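NikO protein (Streptomyces tendae, PDB 4FQD) transfers an enolpyruvyl group in nikkomycin biosynthesis and probably resembles MurA, which uses phosphoenolpyruvate and UDP-N-acetylglucosamine. Local coordinates at residues V269-A274 with E443-L448; R310-V313 with V318-H321. The protein carries 4 engineered substitutions. All blocks are in the same frame, centred on the assembly; numbering follows the deposited sequence.

Contacts 1 and 2 illustrate how one helix can serve two neighbours: helix 265-278 supplies one side of contact 1 and, through Ile272, also packs on the hairpin of contact 2. The contact centres lie about 14 Å apart, and about 18 and 22 Å from the centre of the chain, on the same side of it; contact 2 is nested in the long loop that contact 1 closes. The ring end of Trp271 reaches helix 441-447, whereas Ile272 has its CG2 3.8 Å from Val311 CG2 and its CA 3.9 Å from Ala320 CB. In MurA-type enzymes the active site occupies the cleft between two domains; contact 1 is buried packing, contact 2 a partly exposed sheet edge.

Contact 1 (V269-A274 with E443-L448); sequences VTWICA and EDLVKL
Trp271 turns its CG anti to its own carbonyl carbon (chi1 -72°), which brings the ring end of the indole to helix 441-447. Leu448 adopts the same kind of first torsion (chi1 -62°), and its CD1 branch meets the incoming ring. The outer part of the six-membered ring does all the touching. Its CZ3 lies 3.6 Å from Leu445 CD2 and 3.7 Å from Leu448 CD1, so two methyl groups, both approaching obliquely, converge on one ring carbon. Round the rim, Trp271 CH2 is 3.7 Å from Asp444 CB, which comes in at the ring edge close to the plane of the indole. CZ2 lies just as near that methylene, and the carboxylate plane beyond it is turned 52° from the ring.

The contact itself is therefore apolar, and polar partners secure its flanks. Trp271 NE1 bonds to Glu267 OE2 one turn earlier in the same helix, helping to fix the ring's rotation. Asp444 presents its methylene to the indole while Asp444 OD1 forms a salt bridge with Arg439 and another, at 3.6 Å, with Lys447 NZ. Leu445 also rests on Leu416 of helix 409-419, and Trp271 touches Ile285 of strand 283-286. With an alanine here in place of the indole of Trp271, the CD branches of Leu445 and Leu448 would probably face a gap, and Glu267 would lose its indole donor.

Here one large aromatic side chain bridges two helices whose backbones stay well apart, and about half of the burial falls on that single residue. Such helix-to-helix packing, with sheets lying outside the helices, belongs to the inverse beta/alpha barrel of the EPSP synthase family.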
ATOM      1  N   VAL A 269     -19.658  -7.378  -0.635  1.00 10.51           N
ATOM      2  CA  VAL A 269     -19.016  -6.069  -0.663  1.00 12.60           C
ATOM      3  C   VAL A 269     -19.909  -5.052  -1.365  1.00 12.60           C
ATOM      4  O   VAL A 269     -20.084  -3.929  -0.888  1.00  7.61           O
ATOM      5  CB  VAL A 269     -17.655  -6.128  -1.390  1.00 10.04           C
ATOM      6  CG1 VAL A 269     -17.064  -4.732  -1.541  1.00  7.00           C
ATOM      7  CG2 VAL A 269     -16.694  -7.043  -0.649  1.00  6.69           C
ATOM      8  N   THR A 270     -20.482  -5.465  -2.491  1.00 11.97           N
ATOM      9  CA  THR A 270     -21.341  -4.601  -3.294  1.00 12.25           C
ATOM     10  C   THR A 270     -22.558  -4.115  -2.512  1.00 10.26           C
ATOM     11  O   THR A 270     -22.918  -2.941  -2.578  1.00 13.88           O
ATOM     12  CB  THR A 270     -21.816  -5.319  -4.574  1.00 11.47           C
ATOM     13  OG1 THR A 270     -20.679  -5.775  -5.318  1.00 10.70           O
ATOM     14  CG2 THR A 270     -22.640  -4.381  -5.440  1.00 10.37           C
ATOM     15  N   TRP A 271     -23.183  -5.021  -1.766  1.00 10.34           N
ATOM     16  CA  TRP A 271     -24.377  -4.675  -1.004  1.00 12.38           C
ATOM     17  C   TRP A 271     -24.063  -3.840   0.234  1.00 11.96           C
ATOM     18  O   TRP A 271     -24.858  -2.988   0.632  1.00 13.28           O
ATOM     19  CB  TRP A 271     -25.163  -5.932  -0.620  1.00 10.68           C
ATOM     20  CG  TRP A 271     -25.866  -6.566  -1.777  1.00 17.25           C
ATOM     21  CD1 TRP A 271     -25.670  -7.824  -2.267  1.00 16.40           C
ATOM     22  CD2 TRP A 271     -26.875  -5.968  -2.600  1.00 18.15           C
ATOM     23  NE1 TRP A 271     -26.498  -8.048  -3.341  1.00 21.29           N
ATOM     24  CE2 TRP A 271     -27.248  -6.923  -3.565  1.00 14.86           C
ATOM     25  CE3 TRP A 271     -27.502  -4.717  -2.611  1.00 14.00           C
ATOM     26  CZ2 TRP A 271     -28.217  -6.669  -4.531  1.00 17.99           C
ATOM     27  CZ3 TRP A 271     -28.464  -4.467  -3.570  1.00 16.18           C
ATOM     28  CH2 TRP A 271     -28.813  -5.438  -4.517  1.00 19.76           C
ATOM     29  N   ILE A 272     -22.908  -4.090   0.842  1.00 12.38           N
ATOM     30  CA  ILE A 272     -22.458  -3.288   1.973  1.00 10.78           C
ATOM     31  C   ILE A 272     -22.219  -1.852   1.514  1.00 13.80           C
ATOM     32  O   ILE A 272     -22.606  -0.899   2.192  1.00 12.46           O
ATOM     33  CB  ILE A 272     -21.174  -3.861   2.601  1.00 10.73           C
ATOM     34  CG1 ILE A 272     -21.466  -5.207   3.271  1.00 11.85           C
ATOM     35  CG2 ILE A 272     -20.591  -2.890   3.615  1.00  8.08           C
ATOM     36  CD1 ILE A 272     -20.237  -5.889   3.835  1.00  9.81           C
ATOM     37  N   CYS A 273     -21.592  -1.711   0.350  1.00 11.26           N
ATOM     38  CA  CYS A 273     -21.360  -0.401  -0.246  1.00 12.74           C
ATOM     39  C   CYS A 273     -22.682   0.298  -0.546  1.00 13.94           C
ATOM     40  O   CYS A 273     -22.822   1.501  -0.330  1.00 12.01           O
ATOM     41  CB  CYS A 273     -20.537  -0.538  -1.528  1.00 11.47           C
ATOM     42  SG  CYS A 273     -20.277   1.012  -2.423  1.00 17.14           S
ATOM     43  N   ALA A 274     -23.649  -0.469  -1.038  1.00 13.03           N
ATOM     44  CA  ALA A 274     -24.963   0.067  -1.374  1.00 10.95           C
ATOM     45  C   ALA A 274     -25.742   0.471  -0.125  1.00 16.10           C
ATOM     46  O   ALA A 274     -26.372   1.528  -0.094  1.00 12.52           O
ATOM     47  CB  ALA A 274     -25.754  -0.944  -2.191  1.00 11.86           C
ATOM     48  N   GLU A 443     -32.562  -5.599 -11.200  1.00 14.64           N
ATOM     49  CA  GLU A 443     -33.824  -6.044 -10.618  1.00 19.58           C
ATOM     50  C   GLU A 443     -33.785  -6.025  -9.093  1.00 21.62           C
ATOM     51  O   GLU A 443     -34.752  -5.620  -8.446  1.00 21.17           O
ATOM     52  CB  GLU A 443     -34.178  -7.447 -11.112  1.00 20.80           C
ATOM     53  CG  GLU A 443     -35.443  -8.017 -10.492  1.00 25.17           C
ATOM     54  CD  GLU A 443     -35.675  -9.467 -10.871  1.00 36.00           C
ATOM     55  OE1 GLU A 443     -35.725  -9.767 -12.083  1.00 37.92           O
ATOM     56  OE2 GLU A 443     -35.799 -10.308  -9.956  1.00 32.69           O
ATOM     57  N   ASP A 444     -32.666  -6.462  -8.524  1.00 18.69           N
ATOM     58  CA  ASP A 444     -32.503  -6.487  -7.074  1.00 18.17           C
ATOM     59  C   ASP A 444     -32.502  -5.082  -6.480  1.00 18.75           C
ATOM     60  O   ASP A 444     -33.055  -4.855  -5.404  1.00 22.45           O
ATOM     61  CB  ASP A 444     -31.223  -7.229  -6.683  1.00 15.88           C
ATOM     62  CG  ASP A 444     -31.336  -8.727  -6.882  1.00 25.72           C
ATOM     63  OD1 ASP A 444     -32.473  -9.243  -6.874  1.00 27.84           O
ATOM     64  OD2 ASP A 444     -30.289  -9.391  -7.041  1.00 25.26           O
ATOM     65  N   LEU A 445     -31.878  -4.144  -7.187  1.00 18.07           N
ATOM     66  CA  LEU A 445     -31.826  -2.756  -6.742  1.00 15.02           C
ATOM     67  C   LEU A 445     -33.195  -2.088  -6.841  1.00 18.55           C
ATOM     68  O   LEU A 445     -33.636  -1.424  -5.904  1.00 16.14           O
ATOM     69  CB  LEU A 445     -30.792  -1.969  -7.550  1.00 15.56           C
ATOM     70  CG  LEU A 445     -29.328  -2.194  -7.166  1.00 19.81           C
ATOM     71  CD1 LEU A 445     -28.403  -1.522  -8.164  1.00 16.22           C
ATOM     72  CD2 LEU A 445     -29.062  -1.677  -5.761  1.00 12.01           C
ATOM     73  N   VAL A 446     -33.855  -2.269  -7.982  1.00 16.85           N
ATOM     74  CA  VAL A 446     -35.199  -1.741  -8.202  1.00 17.34           C
ATOM     75  C   VAL A 446     -36.155  -2.245  -7.121  1.00 22.60           C
ATOM     76  O   VAL A 446     -37.041  -1.518  -6.665  1.00 22.59           O
ATOM     77  CB  VAL A 446     -35.729  -2.136  -9.601  1.00 21.01           C
ATOM     78  CG1 VAL A 446     -37.229  -1.894  -9.710  1.00 12.46           C
ATOM     79  CG2 VAL A 446     -34.977  -1.377 -10.687  1.00 14.87           C
ATOM     80  N   LYS A 447     -35.947  -3.488  -6.704  1.00 17.81           N
ATOM     81  CA  LYS A 447     -36.752  -4.107  -5.662  1.00 19.07           C
ATOM     82  C   LYS A 447     -36.610  -3.356  -4.339  1.00 23.15           C
ATOM     83  O   LYS A 447     -37.514  -3.373  -3.503  1.00 21.90           O
ATOM     84  CB  LYS A 447     -36.332  -5.566  -5.486  1.00 19.97           C
ATOM     85  CG  LYS A 447     -37.349  -6.438  -4.779  1.00 27.51           C
ATOM     86  CD  LYS A 447     -36.821  -7.853  -4.607  1.00 55.81           C
ATOM     87  CE  LYS A 447     -36.442  -8.473  -5.945  1.00 48.72           C
ATOM     88  NZ  LYS A 447     -35.836  -9.823  -5.776  1.00 49.01           N
ATOM     89  N   LEU A 448     -35.472  -2.693  -4.158  1.00 19.51           N
ATOM     90  CA  LEU A 448     -35.207  -1.936  -2.939  1.00 18.18           C
ATOM     91  C   LEU A 448     -35.724  -0.502  -3.034  1.00 19.22           C
ATOM     92  O   LEU A 448     -35.684   0.243  -2.056  1.00 22.09           O
ATOM     93  CB  LEU A 448     -33.710  -1.928  -2.625  1.00 20.59           C
ATOM     94  CG  LEU A 448     -33.050  -3.280  -2.349  1.00 16.79           C
ATOM     95  CD1 LEU A 448     -31.556  -3.102  -2.132  1.00 16.06           C
ATOM     96  CD2 LEU A 448     -33.693  -3.955  -1.148  1.00 14.71           C
TER

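Contact 2 (R310-V313 with V318-H321); sequences RVDV and VTAH
Asp312 and His321 meet across the hairpin through a short bond, His321 NE2 to Asp312 OD2 at 2.6 Å. The acceptor lies near the ring plane at the imidazole edge, but the donor reaches OD2 from above the carboxylate plane, and the two planes stand 77° apart. The other carboxylate oxygen, Asp312 OD1, takes a weak bond of 3.4 Å from Arg310 NE, part of a salt bridge. Arg310 runs out extended from CG to NE, laying its guanidinium over one face of His321, with centres 3.9 Å apart and planes at 24°. Its CD sits almost on the ring normal as a CH-pi contact. Asp312 thus takes a bond on each oxygen; the bond from His321 needs its hydrogen on NE2, and the carboxylate would probably steady that tautomer.

The backbone pairs in antiparallel fashion. Asp312 and Thr319 form the hydrogen-bonded pair, each N reaching the other's O at 2.8 Å, and His321 N donates to Arg310 O at 3.2 Å. Val311 with Ala320 and Val313 with Val318 are non-hydrogen-bonded pairs, with their side chains on the face away from Asp312 and Thr319.

The face carrying Val311, Val313, Val318 and Ala320 is covered by helices: Val311 and Val313 touch Phe301 of helix 298-307, and Val318 packs on Ile290 and Val294 of helix 290-296. Strand 317-320 bonds onward to strand 283-286, placing strand 311-313 outermost in this chain's four-stranded mixed sheet.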
ATOM      1  N   ARG A 310     -20.011   0.733   9.767  1.00 12.63           N
ATOM      2  CA  ARG A 310     -20.567  -0.225  10.714  1.00 16.31           C
ATOM      3  C   ARG A 310     -21.324  -1.352  10.017  1.00 16.38           C
ATOM      4  O   ARG A 310     -22.273  -1.107   9.272  1.00 14.84           O
ATOM      5  CB  ARG A 310     -21.489   0.466  11.719  1.00 16.23           C
ATOM      6  CG  ARG A 310     -22.277  -0.514  12.576  1.00 19.88           C
ATOM      7  CD  ARG A 310     -23.194   0.189  13.561  1.00 21.90           C
ATOM      8  NE  ARG A 310     -24.069  -0.763  14.241  1.00 37.60           N
ATOM      9  CZ  ARG A 310     -24.921  -0.441  15.209  1.00 35.68           C
ATOM     10  NH1 ARG A 310     -25.014   0.815  15.624  1.00 34.97           N
ATOM     11  NH2 ARG A 310     -25.678  -1.376  15.767  1.00 36.09           N
ATOM     12  N   VAL A 311     -20.894  -2.585  10.264  1.00 13.23           N
ATOM     13  CA  VAL A 311     -21.574  -3.760   9.734  1.00 10.71           C
ATOM     14  C   VAL A 311     -21.774  -4.807  10.824  1.00 18.15           C
ATOM     15  O   VAL A 311     -20.808  -5.314  11.394  1.00 18.43           O
ATOM     16  CB  VAL A 311     -20.794  -4.399   8.569  1.00 10.56           C
ATOM     17  CG1 VAL A 311     -21.441  -5.713   8.157  1.00 15.08           C
ATOM     18  CG2 VAL A 311     -20.716  -3.446   7.388  1.00 11.98           C
ATOM     19  N   ASP A 312     -23.032  -5.124  11.115  1.00 17.72           N
ATOM     20  CA  ASP A 312     -23.351  -6.157  12.092  1.00 17.37           C
ATOM     21  C   ASP A 312     -23.234  -7.529  11.444  1.00 18.87           C
ATOM     22  O   ASP A 312     -23.942  -7.830  10.484  1.00 19.04           O
ATOM     23  CB  ASP A 312     -24.764  -5.958  12.643  1.00 19.58           C
ATOM     24  CG  ASP A 312     -24.942  -4.608  13.311  1.00 26.46           C
ATOM     25  OD1 ASP A 312     -23.958  -4.093  13.880  1.00 27.98           O
ATOM     26  OD2 ASP A 312     -26.065  -4.064  13.262  1.00 28.37           O
ATOM     27  N   VAL A 313     -22.337  -8.359  11.966  1.00 22.83           N
ATOM     28  CA  VAL A 313     -22.083  -9.669  11.376  1.00 17.98           C
ATOM     29  C   VAL A 313     -22.761 -10.800  12.144  1.00 23.69           C
ATOM     30  O   VAL A 313     -22.513 -10.993  13.335  1.00 22.21           O
ATOM     31  CB  VAL A 313     -20.575  -9.960  11.273  1.00 22.12           C
ATOM     32  CG1 VAL A 313     -20.339 -11.367  10.746  1.00 21.49           C
ATOM     33  CG2 VAL A 313     -19.899  -8.929  10.381  1.00 17.17           C
ATOM     34  N   VAL A 318     -25.727 -10.367   7.338  1.00 16.25           N
ATOM     35  CA  VAL A 318     -24.972  -9.209   7.799  1.00 17.57           C
ATOM     36  C   VAL A 318     -25.820  -7.959   7.607  1.00 16.45           C
ATOM     37  O   VAL A 318     -26.680  -7.909   6.728  1.00 16.14           O
ATOM     38  CB  VAL A 318     -23.624  -9.048   7.065  1.00 15.87           C
ATOM     39  CG1 VAL A 318     -22.761 -10.283   7.267  1.00 16.84           C
ATOM     40  CG2 VAL A 318     -23.842  -8.779   5.585  1.00 15.81           C
ATOM     41  N   THR A 319     -25.586  -6.953   8.442  1.00 13.31           N
ATOM     42  CA  THR A 319     -26.376  -5.733   8.390  1.00 11.50           C
ATOM     43  C   THR A 319     -25.496  -4.505   8.183  1.00 13.25           C
ATOM     44  O   THR A 319     -24.691  -4.153   9.044  1.00 13.80           O
ATOM     45  CB  THR A 319     -27.221  -5.560   9.663  1.00 17.28           C
ATOM     46  OG1 THR A 319     -28.186  -6.615   9.743  1.00 22.05           O
ATOM     47  CG2 THR A 319     -27.943  -4.229   9.642  1.00 13.80           C
ATOM     48  N   ALA A 320     -25.657  -3.862   7.031  1.00  9.92           N
ATOM     49  CA  ALA A 320     -24.880  -2.674   6.702  1.00 12.32           C
ATOM     50  C   ALA A 320     -25.659  -1.404   7.030  1.00 11.98           C
ATOM     51  O   ALA A 320     -26.779  -1.211   6.557  1.00 12.17           O
ATOM     52  CB  ALA A 320     -24.480  -2.692   5.236  1.00 12.42           C
ATOM     53  N   HIS A 321     -25.057  -0.542   7.842  1.00 11.22           N
ATOM     54  CA  HIS A 321     -25.715   0.681   8.288  1.00 18.47           C
ATOM     55  C   HIS A 321     -25.365   1.872   7.404  1.00 16.89           C
ATOM     56  O   HIS A 321     -24.206   2.056   7.031  1.00 15.93           O
ATOM     57  CB  HIS A 321     -25.345   0.988   9.741  1.00 13.82           C
ATOM     58  CG  HIS A 321     -25.832  -0.035  10.720  1.00 19.27           C
ATOM     59  ND1 HIS A 321     -26.754   0.255  11.701  1.00 28.78           N
ATOM     60  CD2 HIS A 321     -25.526  -1.345  10.865  1.00 17.71           C
ATOM     61  CE1 HIS A 321     -26.995  -0.831  12.412  1.00 22.60           C
ATOM     62  NE2 HIS A 321     -26.262  -1.818  11.924  1.00 21.31           N
TER